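Local structure of neuroglobin (Symsagittifera roscoffensis, 4B4Y) at residues V84-V89 / L142-I147; P94-L99 / T149-E154; V35-M40 / E61-P66. The protein binds heme and molecular oxygen and, as a globin of the neuroglobin type, probably serves in oxygen binding, transport or sensing. All coordinates share one frame; numbering follows the deposited sequence. Where two conformers were deposited one is given.

Interaction 1. Residues V84-V89 / L142-I147. With HEM (protoporphyrin IX containing Fe), chain B.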
loop_
_atom_site.group_PDB
_atom_site.type_symbol
_atom_site.label_atom_id
_atom_site.label_comp_id
_atom_site.label_asym_id
_atom_site.label_seq_id
_atom_site.Cartn_x
_atom_site.Cartn_y
_atom_site.Cartn_z
ATOM N N VAL A 84 24.438 4.132 -4.821
ATOM C CA VAL A 84 25.298 5.239 -5.040
ATOM C C VAL A 84 26.237 5.352 -3.820
ATOM O O VAL A 84 27.301 5.884 -3.886
ATOM C CB VAL A 84 24.334 6.386 -5.464
ATOM C CG1 VAL A 84 24.096 7.472 -4.439
ATOM C CG2 VAL A 84 24.495 6.689 -6.887
ATOM N N ASP A 85 25.921 4.701 -2.720
ATOM C CA ASP A 85 26.869 4.689 -1.600
ATOM C C ASP A 85 26.660 3.398 -0.796
ATOM O O ASP A 85 26.083 3.406 0.305
ATOM C CB ASP A 85 26.676 5.945 -0.718
ATOM C CG ASP A 85 27.600 5.963 0.559
ATOM O OD1 ASP A 85 28.582 5.158 0.714
ATOM O OD2 ASP A 85 27.280 6.774 1.457
ATOM N N LEU A 86 27.154 2.281 -1.328
ATOM C CA LEU A 86 26.767 0.949 -0.773
ATOM C C LEU A 86 27.229 0.719 0.614
ATOM O O LEU A 86 26.477 0.149 1.430
ATOM C CB LEU A 86 27.203 -0.224 -1.651
ATOM C CG LEU A 86 26.251 -0.338 -2.857
ATOM C CD1 LEU A 86 26.906 -0.991 -4.073
ATOM C CD2 LEU A 86 24.875 -0.995 -2.517
ATOM N N ASN A 87 28.460 1.148 0.896
ATOM C CA ASN A 87 29.051 0.954 2.237
ATOM C C ASN A 87 28.498 1.868 3.351
ATOM O O ASN A 87 28.542 1.516 4.538
ATOM C CB ASN A 87 30.589 1.008 2.160
ATOM C CG ASN A 87 31.174 -0.236 1.444
ATOM O OD1 ASN A 87 30.517 -1.290 1.381
ATOM N ND2 ASN A 87 32.380 -0.100 0.878
ATOM N N GLY A 88 27.922 2.992 2.952
ATOM C CA GLY A 88 27.413 3.991 3.879
ATOM C C GLY A 88 25.896 3.931 3.990
ATOM O O GLY A 88 25.226 4.915 4.421
ATOM N N VAL A 89 25.372 2.757 3.617
ATOM C CA VAL A 89 23.939 2.510 3.516
ATOM C C VAL A 89 23.201 2.765 4.866
ATOM O O VAL A 89 22.049 3.265 4.869
ATOM C CB VAL A 89 23.665 1.078 2.870
ATOM C CG1 VAL A 89 23.612 0.027 3.892
ATOM C CG2 VAL A 89 22.435 1.071 2.058
ATOM N N LEU A 142 25.347 -8.347 -7.842
ATOM C CA LEU A 142 24.719 -9.358 -6.974
ATOM C C LEU A 142 24.989 -9.060 -5.523
ATOM O O LEU A 142 24.120 -9.228 -4.586
ATOM C CB LEU A 142 25.168 -10.813 -7.358
ATOM C CG LEU A 142 24.553 -11.403 -8.662
ATOM C CD1 LEU A 142 25.317 -12.637 -9.216
ATOM C CD2 LEU A 142 23.023 -11.733 -8.545
ATOM N N LYS A 143 26.229 -8.659 -5.264
ATOM C CA LYS A 143 26.555 -8.272 -3.884
ATOM C C LYS A 143 25.754 -7.003 -3.462
ATOM O O LYS A 143 25.156 -6.929 -2.361
ATOM C CB LYS A 143 28.073 -8.042 -3.746
ATOM C CG LYS A 143 28.489 -8.004 -2.228
ATOM C CD LYS A 143 29.970 -8.340 -1.980
ATOM C CE LYS A 143 30.208 -8.405 -0.444
ATOM N NZ LYS A 143 31.621 -8.735 -0.052
ATOM N N ALA A 144 25.730 -6.020 -4.321
ATOM C CA ALA A 144 24.899 -4.829 -4.081
ATOM C C ALA A 144 23.445 -5.220 -3.764
ATOM O O ALA A 144 22.829 -4.673 -2.851
ATOM C CB ALA A 144 24.906 -3.888 -5.375
ATOM N N TYR A 145 22.874 -6.146 -4.550
ATOM C CA TYR A 145 21.465 -6.519 -4.351
ATOM C C TYR A 145 21.276 -7.150 -2.980
ATOM O O TYR A 145 20.290 -6.915 -2.280
ATOM C CB TYR A 145 20.946 -7.478 -5.470
ATOM C CG TYR A 145 19.501 -7.775 -5.242
ATOM C CD1 TYR A 145 18.546 -6.793 -5.414
ATOM C CD2 TYR A 145 19.101 -9.042 -4.780
ATOM C CE1 TYR A 145 17.187 -7.055 -5.173
ATOM C CE2 TYR A 145 17.797 -9.335 -4.599
ATOM C CZ TYR A 145 16.829 -8.348 -4.785
ATOM O OH TYR A 145 15.529 -8.700 -4.534
ATOM N N GLY A 146 22.248 -7.956 -2.584
ATOM C CA GLY A 146 22.245 -8.562 -1.230
ATOM C C GLY A 146 22.179 -7.523 -0.094
ATOM O O GLY A 146 21.448 -7.711 0.885
ATOM N N ILE A 147 22.926 -6.426 -0.222
ATOM C CA ILE A 147 22.949 -5.381 0.827
ATOM C C ILE A 147 21.610 -4.671 0.788
ATOM O O ILE A 147 21.059 -4.414 1.814
ATOM C CB ILE A 147 24.100 -4.333 0.557
ATOM C CG1 ILE A 147 25.471 -4.854 1.060
ATOM C CG2 ILE A 147 23.789 -2.956 1.164
ATOM C CD1 ILE A 147 26.651 -4.424 0.091
HETATM C CHA HEM B . 6.699 -2.065 -0.451
HETATM C CHB HEM B . 11.263 -1.612 -1.897
HETATM C CHC HEM B . 11.466 -6.472 -2.445
HETATM C CHD HEM B . 6.683 -6.691 -2.079
HETATM C C1A HEM B . 7.916 -1.515 -0.776
HETATM C C2A HEM B . 8.322 -0.166 -0.558
HETATM C C3A HEM B . 9.562 -0.037 -0.961
HETATM C C4A HEM B . 10.010 -1.308 -1.385
HETATM C CMA HEM B . 10.471 1.240 -0.923
HETATM C CAA HEM B . 7.391 0.931 0.060
HETATM C CBA HEM B . 6.781 1.718 -1.079
HETATM C CGA HEM B . 5.658 2.622 -0.614
HETATM O O1A HEM B . 5.727 3.298 0.405
HETATM O O2A HEM B . 4.615 2.666 -1.299
HETATM C C1B HEM B . 11.764 -2.909 -2.143
HETATM C C2B HEM B . 13.141 -3.272 -2.438
HETATM C C3B HEM B . 13.212 -4.587 -2.554
HETATM C C4B HEM B . 11.869 -5.116 -2.392
HETATM C CMB HEM B . 14.286 -2.226 -2.525
HETATM C CAB HEM B . 14.457 -5.426 -2.908
HETATM C CBB HEM B . 15.445 -5.554 -2.018
HETATM C C1C HEM B . 10.168 -6.933 -2.484
HETATM C C2C HEM B . 9.703 -8.243 -2.978
HETATM C C3C HEM B . 8.385 -8.260 -2.958
HETATM C C4C HEM B . 7.975 -7.001 -2.409
HETATM C CMC HEM B . 10.605 -9.377 -3.530
HETATM C CAC HEM B . 7.453 -9.466 -3.366
HETATM C CBC HEM B . 6.265 -9.174 -3.907
HETATM C C1D HEM B . 6.251 -5.557 -1.416
HETATM C C2D HEM B . 4.944 -5.344 -0.772
HETATM C C3D HEM B . 5.036 -3.941 -0.317
HETATM C C4D HEM B . 6.302 -3.373 -0.723
HETATM C CMD HEM B . 3.716 -6.252 -0.653
HETATM C CAD HEM B . 3.934 -3.091 0.312
HETATM C CBD HEM B . 4.081 -3.052 -1.253
HETATM C CGD HEM B . 3.049 -2.155 -1.595
HETATM O O1D HEM B . 2.767 -2.135 -2.811
HETATM O O2D HEM B . 2.578 -1.589 -0.550
HETATM N NA HEM B . 8.974 -2.175 -1.263
HETATM N NB HEM B . 11.055 -4.048 -2.116
HETATM N NC HEM B . 9.086 -6.208 -2.169
HETATM N ND HEM B . 7.005 -4.397 -1.270
HETATM FE FE HEM B . 8.993 -4.189 -1.659
#
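L86 and A144 form the closest contact between the loop after helix 66-83 and helix 135-153. The L86 side chain leaves the backbone toward the helix at CB. Its CG lies anti to the carbonyl carbon (chi1 -77°), and this turns both methyls onto the helix. L86 CD1 meets the methyl A144 CB at 3.8 Å. L86 CD2 sits over the same residue, 4.1 Å from A144 CA, and also faces I147 CG2 at 4.3 Å. Both methyls of the fork thus bear on A144. One turn further along the helix, I147 CG2 touches V89 CG1 at 4.0 Å, and it lies 4.1 Å from the carbonyl oxygen L86 O. V89 is poorly ordered, so this second contact is less sharply defined. Y145 points away from the loop. Y145 OH lies 3.8 Å from the vinyl atom CAB of the heme and is hydrogen-bonded to F113 O. Helix 11-24 borders the contact through Q14, which touches L86, and I17, which touches A144. No hydrogen bond crosses between the two segments. The four touching residues are all buried, so the loop is held to the helix by apolar fit, without directional bonds.

Interaction 2. Residues P94-L99 / T149-E154. With HEM (protoporphyrin IX containing Fe), chain B.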
loop_
_atom_site.group_PDB
_atom_site.type_symbol
_atom_site.label_atom_id
_atom_site.label_comp_id
_atom_site.label_asym_id
_atom_site.label_seq_id
_atom_site.Cartn_x
_atom_site.Cartn_y
_atom_site.Cartn_z
ATOM N N PRO A 94 16.938 5.132 9.206
ATOM C CA PRO A 94 15.660 5.555 9.813
ATOM C C PRO A 94 14.554 5.971 8.817
ATOM O O PRO A 94 13.351 5.897 9.165
ATOM C CB PRO A 94 16.063 6.709 10.762
ATOM C CG PRO A 94 17.408 7.205 10.272
ATOM C CD PRO A 94 17.928 6.237 9.207
ATOM N N LYS A 95 14.939 6.406 7.608
ATOM C CA LYS A 95 13.939 6.700 6.550
ATOM C C LYS A 95 13.358 5.379 6.002
ATOM O O LYS A 95 12.197 5.358 5.572
ATOM C CB LYS A 95 14.511 7.641 5.394
ATOM N N LEU A 96 14.161 4.297 6.084
ATOM C CA LEU A 96 13.820 2.910 5.660
ATOM C C LEU A 96 12.914 2.216 6.699
ATOM O O LEU A 96 11.715 2.103 6.482
ATOM C CB LEU A 96 15.095 2.089 5.339
ATOM C CG LEU A 96 15.634 2.078 3.876
ATOM C CD1 LEU A 96 15.384 3.382 3.112
ATOM C CD2 LEU A 96 17.101 1.607 3.713
ATOM N N SER A 97 13.474 1.745 7.815
ATOM C CA SER A 97 12.727 1.696 9.089
ATOM C C SER A 97 11.413 0.910 8.980
ATOM O O SER A 97 11.403 -0.291 9.319
ATOM C CB SER A 97 12.526 3.149 9.635
ATOM O OG SER A 97 11.842 3.239 10.879
ATOM N N SER A 98 10.354 1.574 8.477
ATOM C CA SER A 98 9.045 0.949 8.252
ATOM C C SER A 98 8.912 -0.036 7.065
ATOM O O SER A 98 7.820 -0.650 6.928
ATOM C CB SER A 98 7.893 1.993 8.197
ATOM O OG SER A 98 7.682 2.573 6.899
ATOM N N LEU A 99 9.953 -0.175 6.225
ATOM C CA LEU A 99 9.947 -1.225 5.174
ATOM C C LEU A 99 9.974 -2.640 5.701
ATOM O O LEU A 99 9.396 -3.502 5.094
ATOM C CB LEU A 99 11.100 -1.085 4.150
ATOM C CG LEU A 99 11.228 0.296 3.548
ATOM C CD1 LEU A 99 12.233 0.307 2.447
ATOM C CD2 LEU A 99 9.884 0.895 3.084
ATOM N N THR A 149 18.768 -5.839 -0.060
ATOM C CA THR A 149 17.882 -6.793 0.531
ATOM C C THR A 149 17.810 -6.745 2.039
ATOM O O THR A 149 16.696 -6.726 2.629
ATOM C CB THR A 149 18.228 -8.209 0.035
ATOM O OG1 THR A 149 17.924 -8.219 -1.345
ATOM C CG2 THR A 149 17.331 -9.290 0.791
ATOM N N VAL A 150 18.976 -6.782 2.665
ATOM C CA VAL A 150 19.109 -6.608 4.136
ATOM C C VAL A 150 18.541 -5.270 4.594
ATOM O O VAL A 150 17.816 -5.215 5.558
ATOM C CB VAL A 150 20.575 -6.720 4.573
ATOM C CG1 VAL A 150 20.797 -6.184 6.034
ATOM C CG2 VAL A 150 21.115 -8.231 4.392
ATOM N N MET A 151 18.790 -4.174 3.896
ATOM C CA MET A 151 18.225 -2.898 4.349
ATOM C C MET A 151 16.687 -2.903 4.369
ATOM O O MET A 151 16.027 -2.137 5.091
ATOM C CB MET A 151 18.724 -1.763 3.438
ATOM C CG MET A 151 20.274 -1.537 3.534
ATOM S SD MET A 151 20.841 -1.319 5.257
ATOM C CE MET A 151 20.335 0.410 5.435
ATOM N N VAL A 152 16.082 -3.701 3.500
ATOM C CA VAL A 152 14.656 -3.549 3.330
ATOM C C VAL A 152 13.932 -4.566 4.231
ATOM O O VAL A 152 12.745 -4.432 4.509
ATOM C CB VAL A 152 14.391 -3.684 1.854
ATOM C CG1 VAL A 152 13.447 -4.789 1.541
ATOM C CG2 VAL A 152 14.045 -2.336 1.276
ATOM N N THR A 153 14.649 -5.560 4.717
ATOM C CA THR A 153 14.048 -6.561 5.557
ATOM C C THR A 153 14.431 -6.490 7.063
ATOM O O THR A 153 13.826 -7.191 7.898
ATOM C CB THR A 153 14.436 -7.960 5.083
ATOM O OG1 THR A 153 15.851 -8.024 4.945
ATOM C CG2 THR A 153 13.777 -8.263 3.760
ATOM N N GLU A 154 15.423 -5.678 7.402
ATOM C CA GLU A 154 16.036 -5.759 8.745
ATOM C C GLU A 154 16.171 -4.395 9.417
ATOM O O GLU A 154 15.151 -3.700 9.565
ATOM C CB GLU A 154 17.402 -6.463 8.673
ATOM C CG GLU A 154 17.355 -7.957 8.183
ATOM C CD GLU A 154 18.733 -8.683 8.329
ATOM O OE1 GLU A 154 19.667 -8.125 8.999
ATOM O OE2 GLU A 154 18.881 -9.816 7.767
HETATM C CHA HEM B . 6.699 -2.065 -0.451
HETATM C CHB HEM B . 11.263 -1.612 -1.897
HETATM C CHC HEM B . 11.466 -6.472 -2.445
HETATM C CHD HEM B . 6.683 -6.691 -2.079
HETATM C C1A HEM B . 7.916 -1.515 -0.776
HETATM C C2A HEM B . 8.322 -0.166 -0.558
HETATM C C3A HEM B . 9.562 -0.037 -0.961
HETATM C C4A HEM B . 10.010 -1.308 -1.385
HETATM C CMA HEM B . 10.471 1.240 -0.923
HETATM C CAA HEM B . 7.391 0.931 0.060
HETATM C CBA HEM B . 6.781 1.718 -1.079
HETATM C CGA HEM B . 5.658 2.622 -0.614
HETATM O O1A HEM B . 5.727 3.298 0.405
HETATM O O2A HEM B . 4.615 2.666 -1.299
HETATM C C1B HEM B . 11.764 -2.909 -2.143
HETATM C C2B HEM B . 13.141 -3.272 -2.438
HETATM C C3B HEM B . 13.212 -4.587 -2.554
HETATM C C4B HEM B . 11.869 -5.116 -2.392
HETATM C CMB HEM B . 14.286 -2.226 -2.525
HETATM C CAB HEM B . 14.457 -5.426 -2.908
HETATM C CBB HEM B . 15.445 -5.554 -2.018
HETATM C C1C HEM B . 10.168 -6.933 -2.484
HETATM C C2C HEM B . 9.703 -8.243 -2.978
HETATM C C3C HEM B . 8.385 -8.260 -2.958
HETATM C C4C HEM B . 7.975 -7.001 -2.409
HETATM C CMC HEM B . 10.605 -9.377 -3.530
HETATM C CAC HEM B . 7.453 -9.466 -3.366
HETATM C CBC HEM B . 6.265 -9.174 -3.907
HETATM C C1D HEM B . 6.251 -5.557 -1.416
HETATM C C2D HEM B . 4.944 -5.344 -0.772
HETATM C C3D HEM B . 5.036 -3.941 -0.317
HETATM C C4D HEM B . 6.302 -3.373 -0.723
HETATM C CMD HEM B . 3.716 -6.252 -0.653
HETATM C CAD HEM B . 3.934 -3.091 0.312
HETATM C CBD HEM B . 4.081 -3.052 -1.253
HETATM C CGD HEM B . 3.049 -2.155 -1.595
HETATM O O1D HEM B . 2.767 -2.135 -2.811
HETATM O O2D HEM B . 2.578 -1.589 -0.550
HETATM N NA HEM B . 8.974 -2.175 -1.263
HETATM N NB HEM B . 11.055 -4.048 -2.116
HETATM N NC HEM B . 9.086 -6.208 -2.169
HETATM N ND HEM B . 7.005 -4.397 -1.270
HETATM FE FE HEM B . 8.993 -4.189 -1.659
#
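L99 CD1 and V152 CG2 stand 3.4 Å apart, closer than carbons usually pack. The V152 torsion is also unusual, with chi1 at 122°, away from the staggered positions. At this resolution both are doubtful as evidence of strain. The two side chains meet at the heme. L99 CD1 also touches the heme methyl CMA at 3.9 Å, and L99 CD2 reaches CAA, the first carbon of a propionate, at 3.9 Å. V152 CG2 adds a contact to the methyl CMB at 3.8 Å. Replacing L99 with alanine would probably open a gap beside V152 and leave the heme edge at CMA and CAA less firmly packed. Farther from the heme, L96 CD2 lies 3.8 Å from M151 CB. M151 bends at chi2 and chi3, which brings its CE back to 3.9 Å from L96 CD2. These two side chains cross at about a right angle. Helix 135-153 is near its end here. T149 O accepts from both V152 N and T153 OG1, which arrive from opposite faces of its plane; the hydroxyl bond is 2.8 Å. T149 OG1 is hydrogen-bonded to Y145 O and lies against the heme vinyl. S98 OG bonds R67 NE of the second subunit, and R67 NH2 of that subunit also reaches the heme. L99 O accepts from H103 ND1, as expected if H103 is the proximal histidine. The arrangement is that of the globin heme pocket, with the F region and the end of the H helix lining one side.

Interaction 3. Residues V35-M40 / E61-P66. With HEM (protoporphyrin IX containing Fe), chain B.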
loop_
_atom_site.group_PDB
_atom_site.type_symbol
_atom_site.label_atom_id
_atom_site.label_comp_id
_atom_site.label_asym_id
_atom_site.label_seq_id
_atom_site.Cartn_x
_atom_site.Cartn_y
_atom_site.Cartn_z
ATOM N N VAL A 35 11.853 -3.665 -14.837
ATOM C CA VAL A 35 12.115 -4.636 -13.823
ATOM C C VAL A 35 10.827 -5.139 -13.152
ATOM O O VAL A 35 10.647 -6.358 -12.962
ATOM C CB VAL A 35 13.043 -4.081 -12.710
ATOM C CG1 VAL A 35 13.110 -5.052 -11.496
ATOM C CG2 VAL A 35 14.445 -3.780 -13.284
ATOM N N LEU A 36 9.976 -4.201 -12.720
ATOM C CA LEU A 36 8.779 -4.577 -11.975
ATOM C C LEU A 36 7.794 -5.352 -12.936
ATOM O O LEU A 36 7.097 -6.281 -12.505
ATOM C CB LEU A 36 8.101 -3.253 -11.447
ATOM C CG LEU A 36 6.831 -3.399 -10.562
ATOM C CD1 LEU A 36 7.147 -4.248 -9.381
ATOM C CD2 LEU A 36 6.264 -1.945 -10.094
ATOM N N GLN A 37 7.723 -4.923 -14.199
ATOM C CA GLN A 37 6.867 -5.566 -15.160
ATOM C C GLN A 37 7.349 -7.038 -15.410
ATOM O O GLN A 37 6.543 -7.985 -15.384
ATOM C CB GLN A 37 6.875 -4.802 -16.499
ATOM C CG GLN A 37 5.946 -5.518 -17.496
ATOM C CD GLN A 37 6.041 -4.952 -18.935
ATOM O OE1 GLN A 37 6.243 -3.719 -19.137
ATOM N NE2 GLN A 37 5.867 -5.857 -19.953
ATOM N N GLN A 38 8.650 -7.240 -15.569
ATOM C CA GLN A 38 9.142 -8.613 -15.812
ATOM C C GLN A 38 8.896 -9.411 -14.527
ATOM O O GLN A 38 8.533 -10.598 -14.594
ATOM C CB GLN A 38 10.646 -8.575 -16.096
ATOM C CG GLN A 38 11.250 -9.998 -16.476
ATOM C CD GLN A 38 12.817 -10.050 -16.395
ATOM O OE1 GLN A 38 13.488 -8.996 -16.172
ATOM N NE2 GLN A 38 13.400 -11.281 -16.559
ATOM N N PHE A 39 9.170 -8.800 -13.353
ATOM C CA PHE A 39 8.984 -9.509 -12.065
ATOM C C PHE A 39 7.532 -10.034 -11.933
ATOM O O PHE A 39 7.307 -11.180 -11.488
ATOM C CB PHE A 39 9.254 -8.549 -10.928
ATOM C CG PHE A 39 9.138 -9.139 -9.540
ATOM C CD1 PHE A 39 9.808 -10.261 -9.178
ATOM C CD2 PHE A 39 8.369 -8.493 -8.576
ATOM C CE1 PHE A 39 9.714 -10.774 -7.843
ATOM C CE2 PHE A 39 8.285 -8.949 -7.278
ATOM C CZ PHE A 39 8.923 -10.083 -6.892
ATOM N N MET A 40 6.572 -9.192 -12.303
ATOM C CA MET A 40 5.159 -9.538 -12.218
ATOM C C MET A 40 4.749 -10.566 -13.320
ATOM O O MET A 40 3.923 -11.392 -13.053
ATOM C CB MET A 40 4.278 -8.245 -12.285
ATOM C CG MET A 40 4.497 -7.311 -11.006
ATOM S SD MET A 40 3.448 -5.817 -11.161
ATOM C CE MET A 40 1.814 -6.541 -10.682
ATOM N N GLU A 61 -0.415 -4.332 -19.047
ATOM C CA GLU A 61 -1.526 -3.409 -18.878
ATOM C C GLU A 61 -1.372 -2.608 -17.561
ATOM O O GLU A 61 -1.701 -1.439 -17.565
ATOM C CB GLU A 61 -2.883 -4.123 -18.935
ATOM C CG GLU A 61 -3.247 -4.498 -20.365
ATOM C CD GLU A 61 -4.343 -5.558 -20.428
ATOM O OE1 GLU A 61 -4.666 -6.220 -19.398
ATOM O OE2 GLU A 61 -4.874 -5.706 -21.532
ATOM N N MET A 62 -0.839 -3.231 -16.491
ATOM C CA MET A 62 -0.669 -2.549 -15.204
ATOM C C MET A 62 0.320 -1.422 -15.332
ATOM O O MET A 62 0.194 -0.375 -14.683
ATOM C CB MET A 62 -0.172 -3.506 -14.078
ATOM C CG MET A 62 -1.169 -4.381 -13.500
ATOM S SD MET A 62 -2.625 -3.542 -12.811
ATOM C CE MET A 62 -1.998 -2.261 -11.768
ATOM N N ARG A 63 1.318 -1.605 -16.181
ATOM C CA ARG A 63 2.335 -0.545 -16.346
ATOM C C ARG A 63 1.780 0.867 -16.578
ATOM O O ARG A 63 2.453 1.850 -16.204
ATOM C CB ARG A 63 3.372 -0.901 -17.453
ATOM C CG ARG A 63 4.704 -0.064 -17.398
ATOM C CD ARG A 63 5.675 -0.620 -18.330
ATOM N NE ARG A 63 6.796 0.253 -18.555
ATOM C CZ ARG A 63 8.010 -0.175 -18.844
ATOM N NH1 ARG A 63 8.270 -1.507 -18.959
ATOM N NH2 ARG A 63 8.983 0.719 -18.960
ATOM N N SER A 64 0.616 0.991 -17.230
ATOM C CA SER A 64 0.010 2.325 -17.468
ATOM C C SER A 64 -0.571 2.886 -16.166
ATOM O O SER A 64 -0.796 4.076 -16.095
ATOM C CB SER A 64 -1.229 2.279 -18.422
ATOM O OG SER A 64 -1.145 1.234 -19.360
ATOM N N HIS A 65 -0.937 2.039 -15.192
ATOM C CA HIS A 65 -1.636 2.524 -13.997
ATOM C C HIS A 65 -0.763 3.417 -13.126
ATOM O O HIS A 65 0.369 3.068 -12.791
ATOM C CB HIS A 65 -2.179 1.399 -13.099
ATOM C CG HIS A 65 -3.084 1.900 -12.009
ATOM N ND1 HIS A 65 -2.773 2.986 -11.220
ATOM C CD2 HIS A 65 -4.289 1.463 -11.571
ATOM C CE1 HIS A 65 -3.755 3.223 -10.376
ATOM N NE2 HIS A 65 -4.682 2.308 -10.563
ATOM N N PRO A 66 -1.308 4.557 -12.685
ATOM C CA PRO A 66 -0.546 5.414 -11.717
ATOM C C PRO A 66 0.015 4.704 -10.484
ATOM O O PRO A 66 1.072 5.088 -10.035
ATOM C CB PRO A 66 -1.595 6.509 -11.293
ATOM C CG PRO A 66 -2.471 6.616 -12.584
ATOM C CD PRO A 66 -2.664 5.109 -12.965
HETATM C CHA HEM B . 6.699 -2.065 -0.451
HETATM C CHB HEM B . 11.263 -1.612 -1.897
HETATM C CHC HEM B . 11.466 -6.472 -2.445
HETATM C CHD HEM B . 6.683 -6.691 -2.079
HETATM C C1A HEM B . 7.916 -1.515 -0.776
HETATM C C2A HEM B . 8.322 -0.166 -0.558
HETATM C C3A HEM B . 9.562 -0.037 -0.961
HETATM C C4A HEM B . 10.010 -1.308 -1.385
HETATM C CMA HEM B . 10.471 1.240 -0.923
HETATM C CAA HEM B . 7.391 0.931 0.060
HETATM C CBA HEM B . 6.781 1.718 -1.079
HETATM C CGA HEM B . 5.658 2.622 -0.614
HETATM O O1A HEM B . 5.727 3.298 0.405
HETATM O O2A HEM B . 4.615 2.666 -1.299
HETATM C C1B HEM B . 11.764 -2.909 -2.143
HETATM C C2B HEM B . 13.141 -3.272 -2.438
HETATM C C3B HEM B . 13.212 -4.587 -2.554
HETATM C C4B HEM B . 11.869 -5.116 -2.392
HETATM C CMB HEM B . 14.286 -2.226 -2.525
HETATM C CAB HEM B . 14.457 -5.426 -2.908
HETATM C CBB HEM B . 15.445 -5.554 -2.018
HETATM C C1C HEM B . 10.168 -6.933 -2.484
HETATM C C2C HEM B . 9.703 -8.243 -2.978
HETATM C C3C HEM B . 8.385 -8.260 -2.958
HETATM C C4C HEM B . 7.975 -7.001 -2.409
HETATM C CMC HEM B . 10.605 -9.377 -3.530
HETATM C CAC HEM B . 7.453 -9.466 -3.366
HETATM C CBC HEM B . 6.265 -9.174 -3.907
HETATM C C1D HEM B . 6.251 -5.557 -1.416
HETATM C C2D HEM B . 4.944 -5.344 -0.772
HETATM C C3D HEM B . 5.036 -3.941 -0.317
HETATM C C4D HEM B . 6.302 -3.373 -0.723
HETATM C CMD HEM B . 3.716 -6.252 -0.653
HETATM C CAD HEM B . 3.934 -3.091 0.312
HETATM C CBD HEM B . 4.081 -3.052 -1.253
HETATM C CGD HEM B . 3.049 -2.155 -1.595
HETATM O O1D HEM B . 2.767 -2.135 -2.811
HETATM O O2D HEM B . 2.578 -1.589 -0.550
HETATM N NA HEM B . 8.974 -2.175 -1.263
HETATM N NB HEM B . 11.055 -4.048 -2.116
HETATM N NC HEM B . 9.086 -6.208 -2.169
HETATM N ND HEM B . 7.005 -4.397 -1.270
HETATM FE FE HEM B . 8.993 -4.189 -1.659
#
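Q37 and R63 join the B helix of the globin fold, helix 28-42, to the turn between the short helix 59-62 and helix 66-83. The contact lies at the surface and rests on one hydrogen bond. R63 NH1 donates to Q37 OE1 at 3.0 Å with an N-H...O angle of 162°. The oxygen lies at the edge of the guanidinium, near its plane. On the amide side the donor is tilted out of the carbonyl plane. The two flat groups stand 79° apart, and the side chains cross at about a right angle. Q37 has CG anti to the backbone N (chi1 -180°) and is extended beyond CG, which carries OE1 across to R63. R63 is extended as well, and its CD passes 3.3 Å from Q37 OE1. Each polar end has a stronger partner elsewhere. R63 NH1 forms a salt bridge with D34 OD1, and Q37 NE2 bonds E41 OE2. The salt bridge to D34 and the bond to Q37 OE1, both made by R63 NH1, would probably fix the rotation of the guanidinium. The backbone that carries R63 makes a type I turn from M62 to H65, closed by H65 N to M62 O at 2.7 Å. Just before the turn, E61 O accepts from S64 OG. The inner face of helix 28-42 belongs to the heme pocket. There F39 CZ lies 3.8 Å from the heme methyl CMC, and the vinyl carbon CAC sits in plane at the edge of the F39 ring.

Overall arrangement
Along the chain from the N terminus, interaction 3 comes first. It closes the loop from helix 28-42 through helix 46-49 to the turn before helix 66-83. After that helix, interactions 1 and 2 open in turn at 84-89 and 94-99. They close in the same order on helix 135-153, at 142-147 and 149-154, so the two cross. They also touch each other, V89 CG1 against M151 SD. Together they tie the region between helices 66-83 and 111-127 to the last helix. Interactions 1 and 3 lie on opposite sides of the chain centre, with their centres about 25 Å apart. All three contacts reach the same heme.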